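ATP-dependent DNA helicase (Mycobacterium smegmatis, PDB 5V9X) probably uses ATP hydrolysis to track 3'-to-5' along single-stranded DNA and unwind RNA:DNA hybrids, as a large helicase of the Lhr family. Local coordinates at residues A[622-634]-A[700-712]. Sequence-based numbering, arbitrary orientation.
Sequences SVGRPAELGAAVG and ILHSPYGLRVHGP
Bends at chi2 and chi3 (-141° and -61°) steer the chain of R625 across G706, so that R625 NE reaches P704 O in a weak, poorly directed hydrogen bond of 3.1 Å. Arginine suits this place because its guanidinium can serve two acceptors at once: NE is used on P704 O, and NH2 forms a salt bridge with D736. Beyond it, the loop 703-706 lies against the first turns of helix 627-640. G630, with no side chain, lets its CA approach Y705 CA to 3.9 Å. G634 likewise admits the compact ring of P704, and V633 CG1 lies 3.8 Å from P704 CB. A631 is small enough for the Y705 ring to pack close, A631 CB lying 3.8 Å from Y705 CE1, while the tyrosine hydroxyl is bonded to D682 O. G706 precedes helix 707-725 with positive phi, and its CA makes a CH...O contact of 3.6 Å with R625 O. The aliphatic part of R708 extends past that same carbonyl, its guanidinium being held by V835 O. Glycines and alanine thus form a smooth helix face on which a strand-loop-helix connection packs, joining helix 627-640 to the mixed sheet of the DEAD/H-associated region.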
ATOM      1  N   SER A 622      -2.152  -8.125  -2.948  1.00135.05           N
ATOM      2  CA  SER A 622      -2.150  -7.176  -4.053  1.00130.55           C
ATOM      3  C   SER A 622      -1.238  -7.589  -5.200  1.00127.27           C
ATOM      4  O   SER A 622      -1.350  -8.712  -5.708  1.00128.93           O
ATOM      5  CB  SER A 622      -1.767  -5.775  -3.557  1.00129.27           C
ATOM      6  OG  SER A 622      -2.802  -5.250  -2.742  1.00129.35           O
ATOM      7  N   VAL A 623      -0.343  -6.701  -5.633  1.00114.39           N
ATOM      8  CA  VAL A 623       0.258  -6.852  -6.961  1.00 94.37           C
ATOM      9  C   VAL A 623       1.537  -7.687  -6.926  1.00 81.81           C
ATOM     10  O   VAL A 623       1.685  -8.629  -7.708  1.00 79.96           O
ATOM     11  CB  VAL A 623       0.481  -5.465  -7.605  1.00 82.57           C
ATOM     12  CG1 VAL A 623      -0.854  -4.774  -7.823  1.00 76.63           C
ATOM     13  CG2 VAL A 623       1.396  -4.584  -6.768  1.00 81.48           C
ATOM     14  N   GLY A 624       2.490  -7.367  -6.060  1.00 69.83           N
ATOM     15  CA  GLY A 624       3.779  -8.035  -6.046  1.00 64.52           C
ATOM     16  C   GLY A 624       4.905  -7.070  -6.359  1.00 62.55           C
ATOM     17  O   GLY A 624       4.723  -5.850  -6.418  1.00 61.79           O
ATOM     18  N   ARG A 625       6.088  -7.638  -6.575  1.00 58.52           N
ATOM     19  CA  ARG A 625       7.287  -6.827  -6.770  1.00 54.40           C
ATOM     20  C   ARG A 625       7.211  -6.075  -8.093  1.00 61.70           C
ATOM     21  O   ARG A 625       6.848  -6.665  -9.119  1.00 67.10           O
ATOM     22  CB  ARG A 625       8.540  -7.700  -6.737  1.00 54.61           C
ATOM     23  CG  ARG A 625       9.758  -6.989  -6.167  1.00 58.63           C
ATOM     24  CD  ARG A 625      11.041  -7.336  -6.905  1.00 57.05           C
ATOM     25  NE  ARG A 625      11.370  -8.759  -6.851  1.00 55.17           N
ATOM     26  CZ  ARG A 625      11.902  -9.361  -5.794  1.00 55.62           C
ATOM     27  NH1 ARG A 625      12.153  -8.672  -4.691  1.00 63.88           N
ATOM     28  NH2 ARG A 625      12.175 -10.656  -5.836  1.00 50.82           N
ATOM     29  N   PRO A 626       7.541  -4.788  -8.117  1.00 61.27           N
ATOM     30  CA  PRO A 626       7.549  -4.044  -9.379  1.00 57.14           C
ATOM     31  C   PRO A 626       8.793  -4.346 -10.204  1.00 57.70           C
ATOM     32  O   PRO A 626       9.827  -4.780  -9.695  1.00 59.88           O
ATOM     33  CB  PRO A 626       7.523  -2.582  -8.925  1.00 54.56           C
ATOM     34  CG  PRO A 626       8.173  -2.596  -7.592  1.00 54.08           C
ATOM     35  CD  PRO A 626       7.819  -3.919  -6.959  1.00 56.97           C
ATOM     36  N   ALA A 627       8.674  -4.082 -11.512  1.00 58.92           N
ATOM     37  CA  ALA A 627       9.690  -4.530 -12.462  1.00 55.84           C
ATOM     38  C   ALA A 627      11.016  -3.801 -12.267  1.00 57.92           C
ATOM     39  O   ALA A 627      12.084  -4.417 -12.369  1.00 58.10           O
ATOM     40  CB  ALA A 627       9.188  -4.347 -13.894  1.00 49.95           C
ATOM     41  N   GLU A 628      10.976  -2.492 -12.000  1.00 59.18           N
ATOM     42  CA  GLU A 628      12.217  -1.751 -11.800  1.00 60.94           C
ATOM     43  C   GLU A 628      12.956  -2.232 -10.558  1.00 61.89           C
ATOM     44  O   GLU A 628      14.187  -2.348 -10.566  1.00 67.29           O
ATOM     45  CB  GLU A 628      11.938  -0.250 -11.710  1.00 62.72           C
ATOM     46  CG  GLU A 628      12.247   0.503 -12.995  1.00 75.02           C
ATOM     47  CD  GLU A 628      12.437   1.990 -12.769  1.00 80.79           C
ATOM     48  OE1 GLU A 628      12.703   2.385 -11.613  1.00 81.16           O
ATOM     49  OE2 GLU A 628      12.321   2.764 -13.746  1.00 80.66           O
ATOM     50  N   LEU A 629      12.225  -2.514  -9.477  1.00 58.39           N
ATOM     51  CA  LEU A 629      12.869  -3.091  -8.302  1.00 56.90           C
ATOM     52  C   LEU A 629      13.317  -4.522  -8.567  1.00 58.36           C
ATOM     53  O   LEU A 629      14.354  -4.954  -8.052  1.00 57.73           O
ATOM     54  CB  LEU A 629      11.928  -3.041  -7.097  1.00 46.81           C
ATOM     55  CG  LEU A 629      12.534  -3.607  -5.810  1.00 45.30           C
ATOM     56  CD1 LEU A 629      13.763  -2.806  -5.395  1.00 46.04           C
ATOM     57  CD2 LEU A 629      11.510  -3.655  -4.690  1.00 43.53           C
ATOM     58  N   GLY A 630      12.552  -5.268  -9.364  1.00 59.72           N
ATOM     59  CA  GLY A 630      12.991  -6.597  -9.749  1.00 63.01           C
ATOM     60  C   GLY A 630      14.300  -6.569 -10.511  1.00 64.54           C
ATOM     61  O   GLY A 630      15.168  -7.421 -10.306  1.00 63.54           O
ATOM     62  N   ALA A 631      14.459  -5.585 -11.400  1.00 64.11           N
ATOM     63  CA  ALA A 631      15.728  -5.410 -12.097  1.00 61.11           C
ATOM     64  C   ALA A 631      16.855  -5.126 -11.113  1.00 61.16           C
ATOM     65  O   ALA A 631      17.937  -5.717 -11.201  1.00 64.83           O
ATOM     66  CB  ALA A 631      15.608  -4.283 -13.122  1.00 55.28           C
ATOM     67  N   ALA A 632      16.610  -4.226 -10.155  1.00 57.39           N
ATOM     68  CA  ALA A 632      17.634  -3.882  -9.175  1.00 58.40           C
ATOM     69  C   ALA A 632      18.052  -5.089  -8.344  1.00 55.66           C
ATOM     70  O   ALA A 632      19.215  -5.185  -7.932  1.00 50.98           O
ATOM     71  CB  ALA A 632      17.132  -2.760  -8.265  1.00 47.56           C
ATOM     72  N   VAL A 633      17.126  -6.017  -8.096  1.00 55.71           N
ATOM     73  CA  VAL A 633      17.451  -7.204  -7.310  1.00 56.42           C
ATOM     74  C   VAL A 633      18.427  -8.095  -8.069  1.00 55.91           C
ATOM     75  O   VAL A 633      19.408  -8.592  -7.503  1.00 55.70           O
ATOM     76  CB  VAL A 633      16.166  -7.963  -6.933  1.00 57.77           C
ATOM     77  CG1 VAL A 633      16.494  -9.369  -6.462  1.00 47.70           C
ATOM     78  CG2 VAL A 633      15.398  -7.205  -5.858  1.00 46.46           C
ATOM     79  N   GLY A 634      18.173  -8.309  -9.361  1.00 57.14           N
ATOM     80  CA  GLY A 634      19.070  -9.137 -10.150  1.00 58.48           C
ATOM     81  C   GLY A 634      20.431  -8.501 -10.350  1.00 60.63           C
ATOM     82  O   GLY A 634      21.460  -9.179 -10.278  1.00 59.72           O
ATOM     83  N   ILE A 700      12.256 -25.012 -13.340  1.00 66.22           N
ATOM     84  CA  ILE A 700      12.117 -23.745 -12.632  1.00 61.79           C
ATOM     85  C   ILE A 700      12.788 -22.651 -13.447  1.00 61.09           C
ATOM     86  O   ILE A 700      13.950 -22.790 -13.846  1.00 63.50           O
ATOM     87  CB  ILE A 700      12.726 -23.824 -11.221  1.00 56.84           C
ATOM     88  CG1 ILE A 700      11.964 -24.839 -10.368  1.00 52.99           C
ATOM     89  CG2 ILE A 700      12.715 -22.457 -10.562  1.00 52.75           C
ATOM     90  CD1 ILE A 700      12.573 -25.070  -9.006  1.00 48.64           C
ATOM     91  N   LEU A 701      12.056 -21.569 -13.698  1.00 59.04           N
ATOM     92  CA  LEU A 701      12.623 -20.374 -14.308  1.00 58.77           C
ATOM     93  C   LEU A 701      13.049 -19.425 -13.198  1.00 58.90           C
ATOM     94  O   LEU A 701      12.242 -19.077 -12.334  1.00 61.30           O
ATOM     95  CB  LEU A 701      11.619 -19.691 -15.236  1.00 55.09           C
ATOM     96  CG  LEU A 701      12.016 -18.292 -15.724  1.00 52.09           C
ATOM     97  CD1 LEU A 701      13.335 -18.329 -16.487  1.00 50.12           C
ATOM     98  CD2 LEU A 701      10.914 -17.681 -16.576  1.00 48.67           C
ATOM     99  N   HIS A 702      14.314 -19.023 -13.213  1.00 56.40           N
ATOM    100  CA  HIS A 702      14.846 -18.092 -12.230  1.00 56.12           C
ATOM    101  C   HIS A 702      14.939 -16.702 -12.847  1.00 58.22           C
ATOM    102  O   HIS A 702      15.573 -16.522 -13.891  1.00 61.35           O
ATOM    103  CB  HIS A 702      16.218 -18.543 -11.737  1.00 59.33           C
ATOM    104  CG  HIS A 702      16.189 -19.753 -10.855  1.00 60.03           C
ATOM    105  ND1 HIS A 702      15.929 -21.018 -11.335  1.00 61.84           N
ATOM    106  CD2 HIS A 702      16.404 -19.893  -9.526  1.00 60.15           C
ATOM    107  CE1 HIS A 702      15.981 -21.885 -10.340  1.00 60.13           C
ATOM    108  NE2 HIS A 702      16.265 -21.228  -9.231  1.00 61.23           N
ATOM    109  N   SER A 703      14.308 -15.726 -12.194  1.00 55.87           N
ATOM    110  CA  SER A 703      14.244 -14.347 -12.663  1.00 48.27           C
ATOM    111  C   SER A 703      13.759 -13.461 -11.526  1.00 47.79           C
ATOM    112  O   SER A 703      12.796 -13.816 -10.838  1.00 55.51           O
ATOM    113  CB  SER A 703      13.310 -14.221 -13.868  1.00 48.98           C
ATOM    114  OG  SER A 703      12.806 -12.901 -13.989  1.00 49.58           O
ATOM    115  N   PRO A 704      14.388 -12.310 -11.293  1.00 45.97           N
ATOM    116  CA  PRO A 704      13.989 -11.446 -10.177  1.00 45.41           C
ATOM    117  C   PRO A 704      12.907 -10.426 -10.500  1.00 54.20           C
ATOM    118  O   PRO A 704      12.549  -9.647  -9.610  1.00 59.50           O
ATOM    119  CB  PRO A 704      15.305 -10.736  -9.844  1.00 41.92           C
ATOM    120  CG  PRO A 704      15.952 -10.567 -11.177  1.00 41.92           C
ATOM    121  CD  PRO A 704      15.576 -11.786 -11.991  1.00 45.53           C
ATOM    122  N   TYR A 705      12.356 -10.433 -11.716  1.00 52.72           N
ATOM    123  CA  TYR A 705      11.575  -9.306 -12.220  1.00 52.05           C
ATOM    124  C   TYR A 705      10.166  -9.219 -11.646  1.00 53.46           C
ATOM    125  O   TYR A 705       9.308  -8.542 -12.222  1.00 62.88           O
ATOM    126  CB  TYR A 705      11.509  -9.365 -13.748  1.00 51.91           C
ATOM    127  CG  TYR A 705      12.762  -8.852 -14.412  1.00 53.33           C
ATOM    128  CD1 TYR A 705      12.953  -7.493 -14.612  1.00 55.52           C
ATOM    129  CD2 TYR A 705      13.758  -9.724 -14.831  1.00 50.65           C
ATOM    130  CE1 TYR A 705      14.099  -7.014 -15.217  1.00 53.17           C
ATOM    131  CE2 TYR A 705      14.906  -9.255 -15.436  1.00 48.10           C
ATOM    132  CZ  TYR A 705      15.072  -7.900 -15.626  1.00 48.39           C
ATOM    133  OH  TYR A 705      16.213  -7.425 -16.228  1.00 49.20           O
ATOM    134  N   GLY A 706       9.910  -9.878 -10.524  1.00 48.79           N
ATOM    135  CA  GLY A 706       8.694  -9.650  -9.771  1.00 47.42           C
ATOM    136  C   GLY A 706       7.492 -10.400 -10.320  1.00 49.92           C
ATOM    137  O   GLY A 706       7.481 -10.894 -11.448  1.00 52.82           O
ATOM    138  N   LEU A 707       6.449 -10.465  -9.488  1.00 43.96           N
ATOM    139  CA  LEU A 707       5.248 -11.217  -9.823  1.00 44.05           C
ATOM    140  C   LEU A 707       4.421 -10.547 -10.913  1.00 49.55           C
ATOM    141  O   LEU A 707       3.692 -11.242 -11.630  1.00 51.58           O
ATOM    142  CB  LEU A 707       4.395 -11.421  -8.566  1.00 42.17           C
ATOM    143  CG  LEU A 707       3.170 -12.327  -8.695  1.00 39.85           C
ATOM    144  CD1 LEU A 707       3.586 -13.764  -8.970  1.00 38.10           C
ATOM    145  CD2 LEU A 707       2.305 -12.245  -7.451  1.00 38.50           C
ATOM    146  N   ARG A 708       4.505  -9.220 -11.053  1.00 51.25           N
ATOM    147  CA  ARG A 708       3.718  -8.535 -12.074  1.00 55.29           C
ATOM    148  C   ARG A 708       4.091  -8.976 -13.482  1.00 62.06           C
ATOM    149  O   ARG A 708       3.282  -8.837 -14.405  1.00 63.17           O
ATOM    150  CB  ARG A 708       3.889  -7.019 -11.936  1.00 56.25           C
ATOM    151  CG  ARG A 708       3.575  -6.480 -10.552  1.00 62.90           C
ATOM    152  CD  ARG A 708       3.551  -4.963 -10.547  1.00 66.90           C
ATOM    153  NE  ARG A 708       2.435  -4.435 -11.326  1.00 67.36           N
ATOM    154  CZ  ARG A 708       2.326  -3.166 -11.706  1.00 67.34           C
ATOM    155  NH1 ARG A 708       3.271  -2.293 -11.390  1.00 66.08           N
ATOM    156  NH2 ARG A 708       1.274  -2.772 -12.410  1.00 69.47           N
ATOM    157  N   VAL A 709       5.298  -9.498 -13.665  1.00 64.24           N
ATOM    158  CA  VAL A 709       5.746 -10.022 -14.945  1.00 59.46           C
ATOM    159  C   VAL A 709       5.584 -11.535 -15.015  1.00 60.65           C
ATOM    160  O   VAL A 709       5.259 -12.080 -16.070  1.00 64.69           O
ATOM    161  CB  VAL A 709       7.213  -9.601 -15.190  1.00 54.91           C
ATOM    162  CG1 VAL A 709       7.852 -10.420 -16.302  1.00 60.07           C
ATOM    163  CG2 VAL A 709       7.294  -8.116 -15.509  1.00 51.72           C
ATOM    164  N   HIS A 710       5.800 -12.222 -13.891  1.00 59.60           N
ATOM    165  CA  HIS A 710       5.710 -13.676 -13.842  1.00 58.12           C
ATOM    166  C   HIS A 710       4.275 -14.184 -13.798  1.00 57.63           C
ATOM    167  O   HIS A 710       4.027 -15.332 -14.182  1.00 64.00           O
ATOM    168  CB  HIS A 710       6.482 -14.195 -12.630  1.00 56.17           C
ATOM    169  CG  HIS A 710       7.932 -13.829 -12.646  1.00 55.31           C
ATOM    170  ND1 HIS A 710       8.706 -13.795 -11.508  1.00 53.52           N
ATOM    171  CD2 HIS A 710       8.747 -13.476 -13.668  1.00 54.97           C
ATOM    172  CE1 HIS A 710       9.937 -13.438 -11.828  1.00 55.57           C
ATOM    173  NE2 HIS A 710       9.989 -13.240 -13.133  1.00 56.23           N
ATOM    174  N   GLY A 711       3.335 -13.367 -13.332  1.00 51.41           N
ATOM    175  CA  GLY A 711       1.932 -13.703 -13.386  1.00 45.62           C
ATOM    176  C   GLY A 711       1.460 -13.957 -14.804  1.00 54.37           C
ATOM    177  O   GLY A 711       1.031 -15.064 -15.145  1.00 63.03           O
ATOM    178  N   PRO A 712       1.534 -12.935 -15.665  1.00 56.40           N
ATOM    179  CA  PRO A 712       1.109 -13.136 -17.058  1.00 55.63           C
ATOM    180  C   PRO A 712       1.994 -14.103 -17.820  1.00 60.16           C
ATOM    181  O   PRO A 712       1.510 -14.770 -18.744  1.00 65.89           O
ATOM    182  CB  PRO A 712       1.178 -11.724 -17.652  1.00 55.47           C
ATOM    183  CG  PRO A 712       2.212 -11.032 -16.831  1.00 55.04           C
ATOM    184  CD  PRO A 712       2.013 -11.560 -15.436  1.00 56.24           C
TER